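Local coordinates for protein beta-fructofuranosidase, insoluble isoenzyme CWINV1 (Arabidopsis thaliana, PDB 2OXB) that hydrolyses terminal non-reducing beta-D-fructofuranoside residues in the plant cell wall, using sucrose and 1-kestose and, less well, neokestose and levan, at residues M24-I29 against G88-L93; S79-I84 against A276-F281; T294-S299 against V304-S309. The protein carries 1 engineered substitution. All coordinates share one frame; numbering follows the deposited sequence.

Overall arrangement
All three contacts lie in the N-terminal domain, the five-bladed beta-propeller of glycosyl hydrolase family 32. Contacts 1 and 2 are neighbours, their centres 11 Å apart, and their segments alternate along the chain: 24-29, 79-84, 88-93, 276-281. They touch directly, with Met-24 against both Ala-82 and Phe-280: contact 1 joins the first hairpin to a loop of the second sheet, contact 2 the second sheet to the last, reaching the substrate site through Ser-79. Contact 3 follows contact 2 along the chain; its centre is 25 Å from that of contact 2 and 31 Å from that of contact 1. Contact 3 is local, but its strand 308-309, added beside strand 15-26, links late chain to early.

Contact 1 (M24-I29 against G88-L93); sequences MIYKGI and GKPVIL
Tyr-26 receives Pro-90 on one face of its ring. Pro-90 CD stands 4.3 Å from the Tyr-26 ring centroid and 19° off the ring normal, which makes a CH-pi contact, with the two side chains crossing at about a right angle. On the opposite face Lys-27 CG sits over the ring centre, so the ring is held between two aliphatic groups. The carbonyl of Gly-88 approaches the CE1 corner obliquely. One step out, the Met-24 methyl CE reaches Pro-90 CB at 4.4 Å, a looser apolar touch. In Tyr-26, CG anti to the backbone N (chi1 178°) sets the ring beside Pro-90, and its OH is hydrogen-bonded to Leu-113 O. Behind it, a type I' turn from Tyr-26 to Ile-29 closes the hairpin between strands 15-26 and 29-36, with Tyr-26 N bonded to Ile-29 O at 3.0 Å. A serine at Tyr-26 would probably leave Pro-90 without its aromatic cover and Leu-113 O without its phenolic donor. The chemistry is therefore mainly dispersive between the segments, while the one polar group of the ring is tied to a third part of the chain.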
loop_
_atom_site.group_PDB
_atom_site.type_symbol
_atom_site.label_atom_id
_atom_site.label_comp_id
_atom_site.label_asym_id
_atom_site.label_seq_id
_atom_site.Cartn_x
_atom_site.Cartn_y
_atom_site.Cartn_z
ATOM N N MET A 24 -2.361 3.223 -14.781
ATOM C CA MET A 24 -3.614 3.138 -15.517
ATOM C C MET A 24 -3.581 2.039 -16.561
ATOM O O MET A 24 -2.640 1.248 -16.645
ATOM C CB MET A 24 -3.958 4.469 -16.194
ATOM C CG MET A 24 -3.214 4.728 -17.485
ATOM S SD MET A 24 -1.489 4.840 -17.146
ATOM C CE MET A 24 -1.048 6.270 -18.133
ATOM N N ILE A 25 -4.635 2.011 -17.359
ATOM C CA ILE A 25 -4.795 1.032 -18.409
ATOM C C ILE A 25 -5.225 1.797 -19.655
ATOM O O ILE A 25 -6.031 2.732 -19.582
ATOM C CB ILE A 25 -5.864 -0.032 -17.989
ATOM C CG1 ILE A 25 -5.955 -1.154 -19.026
ATOM C CG2 ILE A 25 -7.230 0.636 -17.810
ATOM C CD1 ILE A 25 -6.856 -0.832 -20.204
ATOM N N TYR A 26 -4.655 1.406 -20.789
ATOM C CA TYR A 26 -4.949 2.018 -22.081
ATOM C C TYR A 26 -4.772 0.939 -23.148
ATOM O O TYR A 26 -3.702 0.336 -23.264
ATOM C CB TYR A 26 -3.984 3.172 -22.353
ATOM C CG TYR A 26 -4.204 3.825 -23.694
ATOM C CD1 TYR A 26 -5.441 4.357 -24.023
ATOM C CD2 TYR A 26 -3.181 3.909 -24.633
ATOM C CE1 TYR A 26 -5.666 4.961 -25.248
ATOM C CE2 TYR A 26 -3.398 4.513 -25.873
ATOM C CZ TYR A 26 -4.651 5.037 -26.168
ATOM O OH TYR A 26 -4.902 5.653 -27.370
ATOM N N LYS A 27 -5.816 0.706 -23.936
ATOM C CA LYS A 27 -5.757 -0.328 -24.957
ATOM C C LYS A 27 -5.335 -1.650 -24.291
ATOM O O LYS A 27 -4.355 -2.282 -24.689
ATOM C CB LYS A 27 -4.767 0.060 -26.071
ATOM C CG LYS A 27 -5.232 1.234 -26.953
ATOM C CD LYS A 27 -4.249 1.547 -28.092
ATOM C CE LYS A 27 -4.663 2.782 -28.893
ATOM N NZ LYS A 27 -3.688 3.069 -29.988
ATOM N N GLY A 28 -6.077 -2.042 -23.258
ATOM C CA GLY A 28 -5.799 -3.281 -22.552
ATOM C C GLY A 28 -4.418 -3.407 -21.940
ATOM O O GLY A 28 -4.121 -4.386 -21.261
ATOM N N ILE A 29 -3.564 -2.418 -22.168
ATOM C CA ILE A 29 -2.209 -2.458 -21.624
ATOM C C ILE A 29 -2.046 -1.546 -20.402
ATOM O O ILE A 29 -2.263 -0.337 -20.473
ATOM C CB ILE A 29 -1.174 -2.071 -22.713
ATOM C CG1 ILE A 29 -1.167 -3.144 -23.810
ATOM C CG2 ILE A 29 0.206 -1.902 -22.094
ATOM C CD1 ILE A 29 -0.358 -2.781 -25.037
ATOM N N GLY A 88 -11.102 8.237 -23.897
ATOM C CA GLY A 88 -10.093 7.185 -23.916
ATOM C C GLY A 88 -8.660 7.692 -24.021
ATOM O O GLY A 88 -7.742 6.917 -24.279
ATOM N N LYS A 89 -8.469 8.992 -23.829
ATOM C CA LYS A 89 -7.147 9.589 -23.890
ATOM C C LYS A 89 -6.575 9.661 -22.473
ATOM O O LYS A 89 -7.286 9.983 -21.529
ATOM C CB LYS A 89 -7.242 10.982 -24.532
ATOM C CG LYS A 89 -6.192 12.000 -24.097
ATOM C CD LYS A 89 -4.767 11.523 -24.340
ATOM C CE LYS A 89 -3.785 12.580 -23.907
ATOM N NZ LYS A 89 -3.942 13.826 -24.724
ATOM N N PRO A 90 -5.290 9.301 -22.302
ATOM C CA PRO A 90 -4.636 9.336 -20.987
ATOM C C PRO A 90 -3.574 10.430 -20.867
ATOM O O PRO A 90 -2.570 10.393 -21.567
ATOM C CB PRO A 90 -4.027 7.947 -20.890
ATOM C CG PRO A 90 -3.516 7.751 -22.280
ATOM C CD PRO A 90 -4.611 8.324 -23.176
ATOM N N VAL A 91 -3.793 11.400 -19.986
ATOM C CA VAL A 91 -2.818 12.477 -19.791
ATOM C C VAL A 91 -2.081 12.270 -18.472
ATOM O O VAL A 91 -2.190 11.209 -17.869
ATOM C CB VAL A 91 -3.501 13.863 -19.757
ATOM C CG1 VAL A 91 -3.999 14.236 -21.134
ATOM C CG2 VAL A 91 -4.667 13.838 -18.779
ATOM N N ILE A 92 -1.333 13.276 -18.025
ATOM C CA ILE A 92 -0.609 13.181 -16.748
ATOM C C ILE A 92 -0.456 14.527 -16.045
ATOM O O ILE A 92 -0.284 15.567 -16.677
ATOM C CB ILE A 92 0.814 12.531 -16.911
ATOM C CG1 ILE A 92 0.684 11.006 -16.995
ATOM C CG2 ILE A 92 1.717 12.915 -15.735
ATOM C CD1 ILE A 92 1.979 10.278 -17.231
ATOM N N LEU A 93 -0.540 14.492 -14.723
ATOM C CA LEU A 93 -0.387 15.685 -13.908
ATOM C C LEU A 93 0.756 15.404 -12.939
ATOM O O LEU A 93 0.609 14.617 -12.009
ATOM C CB LEU A 93 -1.689 15.980 -13.153
ATOM C CG LEU A 93 -2.800 16.692 -13.944
ATOM C CD1 LEU A 93 -3.175 15.872 -15.163
ATOM C CD2 LEU A 93 -4.025 16.913 -13.058
#

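Contact 2 (S79-I84 against A276-F281); sequences SGSATI and ASKTFF. With FRU (beta-D-fructofuranose), chain B.
The inner strands of two propeller blades face each other here, and Ser-81 and Lys-278 bridge them. Strand 77-81 opens the second sheet and strand 278-282 opens the last; their nearest CA atoms, those of Ser-81 and Lys-278, are 8.8 Å apart, so side chains have to span the gap. Lys-278 does most of the spanning. Its CG is anti to the backbone N (chi1 175°), and bends at chi2 and chi3 fold the rest of the chain over so that CD, CE and NZ all come near the serine hydroxyl. The ammonium donates a hydrogen bond from NZ to Ser-81 OG at 3.0 Å. That hydroxyl in turn donates a weak bond from Ser-81 OG to Gly-80 O at 2.9 Å, so it serves as acceptor and donor at once and links the lysine, weakly, to the backbone of its own strand. A second, weak bond runs from Lys-278 NZ to Pro-201 O, giving this buried ammonium a hold on a third strand region as well.

Two residues up the strand lies the substrate. Ser-79 OG is 2.8 Å from the O4 hydroxyl oxygen of the fructose and is hydrogen-bonded to Asp-19 OD2, an active-site residue; Gln-35, Asp-145 and the engineered Gln-199 also bond the fructose. Lys-278 does not touch the sugar itself; its side chain is about 6 Å from that of Asp-145. Inner strands gathered about the propeller axis hold the sugar at one end, as in the five-bladed propellers of family 32 and its relatives.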
loop_
_atom_site.group_PDB
_atom_site.type_symbol
_atom_site.label_atom_id
_atom_site.label_comp_id
_atom_site.label_asym_id
_atom_site.label_seq_id
_atom_site.Cartn_x
_atom_site.Cartn_y
_atom_site.Cartn_z
ATOM N N SER A 79 6.351 13.023 -8.236
ATOM C CA SER A 79 5.160 12.187 -8.365
ATOM C C SER A 79 3.998 12.877 -9.074
ATOM O O SER A 79 3.847 14.094 -9.013
ATOM C CB SER A 79 4.706 11.733 -6.979
ATOM O OG SER A 79 5.823 11.440 -6.169
ATOM N N GLY A 80 3.178 12.073 -9.743
ATOM C CA GLY A 80 2.031 12.591 -10.462
ATOM C C GLY A 80 1.002 11.493 -10.614
ATOM O O GLY A 80 1.070 10.477 -9.913
ATOM N N SER A 81 0.061 11.690 -11.534
ATOM C CA SER A 81 -1.004 10.729 -11.780
ATOM C C SER A 81 -1.546 10.876 -13.195
ATOM O O SER A 81 -1.270 11.869 -13.887
ATOM C CB SER A 81 -2.146 10.929 -10.782
ATOM O OG SER A 81 -1.826 10.386 -9.502
ATOM N N ALA A 82 -2.316 9.881 -13.632
ATOM C CA ALA A 82 -2.891 9.907 -14.974
ATOM C C ALA A 82 -4.413 9.789 -14.936
ATOM O O ALA A 82 -4.960 8.901 -14.288
ATOM C CB ALA A 82 -2.291 8.779 -15.829
ATOM N N THR A 83 -5.083 10.697 -15.641
ATOM C CA THR A 83 -6.543 10.737 -15.712
ATOM C C THR A 83 -6.984 10.106 -17.033
ATOM O O THR A 83 -6.262 10.198 -18.029
ATOM C CB THR A 83 -7.057 12.221 -15.652
ATOM O OG1 THR A 83 -6.674 12.823 -14.406
ATOM C CG2 THR A 83 -8.568 12.282 -15.798
ATOM N N ILE A 84 -8.142 9.446 -17.046
ATOM C CA ILE A 84 -8.648 8.846 -18.292
ATOM C C ILE A 84 -9.672 9.816 -18.873
ATOM O O ILE A 84 -10.789 9.932 -18.357
ATOM C CB ILE A 84 -9.354 7.460 -18.065
ATOM C CG1 ILE A 84 -8.423 6.491 -17.309
ATOM C CG2 ILE A 84 -9.732 6.835 -19.411
ATOM C CD1 ILE A 84 -7.050 6.299 -17.969
ATOM N N ALA A 276 3.498 6.266 0.001
ATOM C CA ALA A 276 3.273 6.831 -1.317
ATOM C C ALA A 276 2.186 6.090 -2.094
ATOM O O ALA A 276 2.086 6.236 -3.316
ATOM C CB ALA A 276 4.575 6.832 -2.097
ATOM N N SER A 277 1.356 5.323 -1.384
ATOM C CA SER A 277 0.286 4.542 -2.020
ATOM C C SER A 277 -0.640 5.347 -2.947
ATOM O O SER A 277 -0.864 6.537 -2.744
ATOM C CB SER A 277 -0.551 3.806 -0.951
ATOM O OG SER A 277 -1.294 4.701 -0.125
ATOM N N LYS A 278 -1.155 4.683 -3.979
ATOM C CA LYS A 278 -2.058 5.301 -4.948
ATOM C C LYS A 278 -2.865 4.258 -5.700
ATOM O O LYS A 278 -2.391 3.144 -5.955
ATOM C CB LYS A 278 -1.293 6.146 -5.970
ATOM C CG LYS A 278 -2.164 6.708 -7.069
ATOM C CD LYS A 278 -1.789 8.142 -7.397
ATOM C CE LYS A 278 -2.176 9.076 -6.245
ATOM N NZ LYS A 278 -1.760 10.494 -6.496
ATOM N N THR A 279 -4.077 4.640 -6.082
ATOM C CA THR A 279 -4.971 3.737 -6.784
ATOM C C THR A 279 -5.181 4.125 -8.242
ATOM O O THR A 279 -4.600 5.092 -8.735
ATOM C CB THR A 279 -6.331 3.681 -6.057
ATOM O OG1 THR A 279 -6.909 4.993 -6.019
ATOM C CG2 THR A 279 -6.142 3.193 -4.640
ATOM N N PHE A 280 -6.000 3.337 -8.929
ATOM C CA PHE A 280 -6.301 3.578 -10.331
ATOM C C PHE A 280 -7.406 2.621 -10.755
ATOM O O PHE A 280 -7.441 1.473 -10.317
ATOM C CB PHE A 280 -5.043 3.366 -11.190
ATOM C CG PHE A 280 -4.985 2.036 -11.877
ATOM C CD1 PHE A 280 -5.732 1.806 -13.034
ATOM C CD2 PHE A 280 -4.209 1.007 -11.362
ATOM C CE1 PHE A 280 -5.704 0.575 -13.667
ATOM C CE2 PHE A 280 -4.172 -0.229 -11.990
ATOM C CZ PHE A 280 -4.923 -0.446 -13.142
ATOM N N PHE A 281 -8.298 3.091 -11.615
ATOM C CA PHE A 281 -9.413 2.272 -12.074
ATOM C C PHE A 281 -9.094 1.377 -13.264
ATOM O O PHE A 281 -8.687 1.868 -14.329
ATOM C CB PHE A 281 -10.597 3.172 -12.431
ATOM C CG PHE A 281 -11.815 2.427 -12.883
ATOM C CD1 PHE A 281 -12.433 1.506 -12.039
ATOM C CD2 PHE A 281 -12.386 2.689 -14.126
ATOM C CE1 PHE A 281 -13.604 0.866 -12.423
ATOM C CE2 PHE A 281 -13.557 2.053 -14.517
ATOM C CZ PHE A 281 -14.168 1.142 -13.663
HETATM C C1 FRU B . 7.007 10.718 -1.073
HETATM C C2 FRU B . 7.674 11.965 -1.668
HETATM C C3 FRU B . 6.661 12.814 -2.461
HETATM C C4 FRU B . 7.489 13.428 -3.553
HETATM C C5 FRU B . 8.539 12.342 -3.784
HETATM C C6 FRU B . 9.942 12.876 -3.991
HETATM O O1 FRU B . 6.046 11.062 -0.092
HETATM O O2 FRU B . 8.429 12.855 -0.767
HETATM O O3 FRU B . 6.032 13.827 -1.682
HETATM O O4 FRU B . 6.720 13.672 -4.736
HETATM O O5 FRU B . 8.577 11.509 -2.634
HETATM O O6 FRU B . 9.993 13.508 -5.257
#

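Contact 3 (T294-S299 against V304-S309); sequences TNESSS and VEKGWS. With NAG (2-acetamido-2-deoxy-beta-D-glucopyranose), chain C.
Loop 294-299 and segment 304-309 double back on each other around a short helix, bringing the CA atoms of Glu-296 and Ser-309 to 6.1 Å; Ser-299 takes the N-cap position and Gly-307, with positive phi, lets the chain leave the helix. The side chain of Glu-296 is the centre of the contact. Bent at chi2 (81°), it meets Lys-306 coming from the opposite direction, and Glu-296 OE2 forms a salt bridge to Lys-306 NZ at 2.8 Å, although the placement of this carboxylate is not fully certain. Lys-306 NZ also donates to Ser-298 OG at 3.2 Å, so the lysine spans two residues of the loop. Lys-306 is extended beyond CG, and its CD lies over one face of the Trp-308 indole, offset toward the rim. The Glu-296 and Trp-308 side chains cross at about a right angle, with carboxylate and indole planes 71° apart.

The strongest polar partner of Glu-296 is Gly-310, whose backbone N donates to OE1, while Arg-498 and Tyr-500 hold OE2. With two basic groups and several N-H and O-H donors around it, this buried carboxylate probably remains ionised. Just before it, Asn-295 ND2 carries the N-linked sugar, bonded to its C1 at 1.4 Å, and that sugar is hydrogen-bonded to Asp-457.

Strand 308-309 lies parallel to strand 15-26 at the margin of the first sheet. Arg-498, at the end of strand 493-498 in the C-terminal beta-sandwich, approaches from the other domain, so helix 300-306 and its flanking loop sit where propeller and sandwich meet.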
loop_
_atom_site.group_PDB
_atom_site.type_symbol
_atom_site.label_atom_id
_atom_site.label_comp_id
_atom_site.label_asym_id
_atom_site.label_seq_id
_atom_site.Cartn_x
_atom_site.Cartn_y
_atom_site.Cartn_z
ATOM N N THR A 294 6.605 1.138 -0.107
ATOM C CA THR A 294 7.347 0.316 0.871
ATOM C C THR A 294 8.864 0.522 0.874
ATOM O O THR A 294 9.601 -0.019 0.043
ATOM C CB THR A 294 7.095 -1.209 0.680
ATOM O OG1 THR A 294 5.778 -1.537 1.129
ATOM C CG2 THR A 294 8.097 -2.033 1.490
ATOM N N ASN A 295 9.295 1.296 1.860
ATOM C CA ASN A 295 10.678 1.640 2.118
ATOM C C ASN A 295 11.575 0.431 2.039
ATOM O O ASN A 295 11.160 -0.674 1.715
ATOM C CB ASN A 295 10.799 2.178 3.543
ATOM C CG ASN A 295 11.340 3.574 3.608
ATOM O OD1 ASN A 295 12.090 4.007 2.732
ATOM N ND2 ASN A 295 10.978 4.278 4.678
ATOM N N GLU A 296 12.819 0.673 2.414
ATOM C CA GLU A 296 13.848 -0.340 2.457
ATOM C C GLU A 296 14.281 -0.387 3.929
ATOM O O GLU A 296 14.885 0.571 4.405
ATOM C CB GLU A 296 15.018 0.114 1.605
ATOM C CG GLU A 296 15.982 -0.978 1.252
ATOM C CD GLU A 296 15.495 -1.797 0.079
ATOM O OE1 GLU A 296 15.223 -1.177 -0.965
ATOM O OE2 GLU A 296 15.389 -3.040 0.207
ATOM N N SER A 297 13.977 -1.474 4.642
ATOM C CA SER A 297 14.334 -1.600 6.064
ATOM C C SER A 297 15.822 -1.828 6.347
ATOM O O SER A 297 16.219 -1.994 7.499
ATOM C CB SER A 297 13.532 -2.733 6.728
ATOM O OG SER A 297 12.188 -2.362 6.997
ATOM N N SER A 298 16.643 -1.846 5.301
ATOM C CA SER A 298 18.081 -2.050 5.468
ATOM C C SER A 298 18.775 -0.706 5.517
ATOM O O SER A 298 18.317 0.265 4.918
ATOM C CB SER A 298 18.654 -2.847 4.300
ATOM O OG SER A 298 18.776 -2.022 3.157
ATOM N N SER A 299 19.891 -0.650 6.227
ATOM C CA SER A 299 20.640 0.586 6.336
ATOM C C SER A 299 21.080 1.038 4.947
ATOM O O SER A 299 21.316 0.221 4.067
ATOM C CB SER A 299 21.863 0.376 7.229
ATOM O OG SER A 299 22.860 -0.361 6.541
ATOM N N VAL A 304 23.694 1.115 -0.810
ATOM C CA VAL A 304 24.864 1.520 -1.574
ATOM C C VAL A 304 25.684 0.289 -1.954
ATOM O O VAL A 304 26.322 0.248 -3.009
ATOM C CB VAL A 304 25.746 2.516 -0.766
ATOM C CG1 VAL A 304 26.845 3.084 -1.648
ATOM C CG2 VAL A 304 24.895 3.630 -0.212
ATOM N N GLU A 305 25.650 -0.724 -1.102
ATOM C CA GLU A 305 26.408 -1.926 -1.382
ATOM C C GLU A 305 25.658 -2.878 -2.301
ATOM O O GLU A 305 26.238 -3.427 -3.237
ATOM C CB GLU A 305 26.779 -2.635 -0.085
ATOM C CG GLU A 305 27.847 -3.702 -0.270
ATOM C CD GLU A 305 28.395 -4.208 1.047
ATOM O OE1 GLU A 305 27.634 -4.868 1.809
ATOM O OE2 GLU A 305 29.591 -3.940 1.320
ATOM N N LYS A 306 24.368 -3.069 -2.051
ATOM C CA LYS A 306 23.582 -3.972 -2.890
ATOM C C LYS A 306 23.203 -3.345 -4.239
ATOM O O LYS A 306 22.699 -4.029 -5.137
ATOM C CB LYS A 306 22.323 -4.440 -2.143
ATOM C CG LYS A 306 21.363 -3.334 -1.718
ATOM C CD LYS A 306 20.208 -3.946 -0.972
ATOM C CE LYS A 306 19.282 -2.901 -0.422
ATOM N NZ LYS A 306 18.188 -3.526 0.373
ATOM N N GLY A 307 23.447 -2.045 -4.373
ATOM C CA GLY A 307 23.144 -1.359 -5.613
ATOM C C GLY A 307 21.685 -1.014 -5.838
ATOM O O GLY A 307 21.350 -0.410 -6.854
ATOM N N TRP A 308 20.810 -1.377 -4.908
ATOM C CA TRP A 308 19.396 -1.073 -5.091
ATOM C C TRP A 308 18.619 -0.709 -3.811
ATOM O O TRP A 308 19.006 -1.050 -2.684
ATOM C CB TRP A 308 18.700 -2.242 -5.801
ATOM C CG TRP A 308 18.804 -3.547 -5.077
ATOM C CD1 TRP A 308 19.728 -4.533 -5.278
ATOM C CD2 TRP A 308 17.989 -3.981 -3.990
ATOM N NE1 TRP A 308 19.542 -5.559 -4.375
ATOM C CE2 TRP A 308 18.478 -5.247 -3.573
ATOM C CE3 TRP A 308 16.895 -3.426 -3.322
ATOM C CZ2 TRP A 308 17.909 -5.965 -2.521
ATOM C CZ3 TRP A 308 16.324 -4.142 -2.266
ATOM C CH2 TRP A 308 16.835 -5.401 -1.879
ATOM N N SER A 309 17.518 0.005 -4.001
ATOM C CA SER A 309 16.666 0.406 -2.886
ATOM C C SER A 309 15.259 0.689 -3.387
ATOM O O SER A 309 15.057 1.508 -4.280
ATOM C CB SER A 309 17.231 1.648 -2.176
ATOM O OG SER A 309 16.410 2.046 -1.094
HETATM C C1 NAG C . 11.949 4.529 5.722
HETATM C C2 NAG C . 11.343 4.239 7.104
HETATM C C3 NAG C . 12.412 4.174 8.215
HETATM C C4 NAG C . 13.668 3.399 7.808
HETATM C C5 NAG C . 14.123 3.954 6.462
HETATM C C6 NAG C . 15.426 3.408 5.892
HETATM C C7 NAG C . 10.682 6.211 8.336
HETATM C C8 NAG C . 11.289 7.518 7.837
HETATM N N2 NAG C . 10.383 5.276 7.436
HETATM O O3 NAG C . 11.856 3.600 9.389
HETATM O O4 NAG C . 14.673 3.597 8.788
HETATM O O5 NAG C . 13.100 3.722 5.489
HETATM O O6 NAG C . 15.798 4.123 4.718
HETATM O O7 NAG C . 10.492 6.054 9.541
#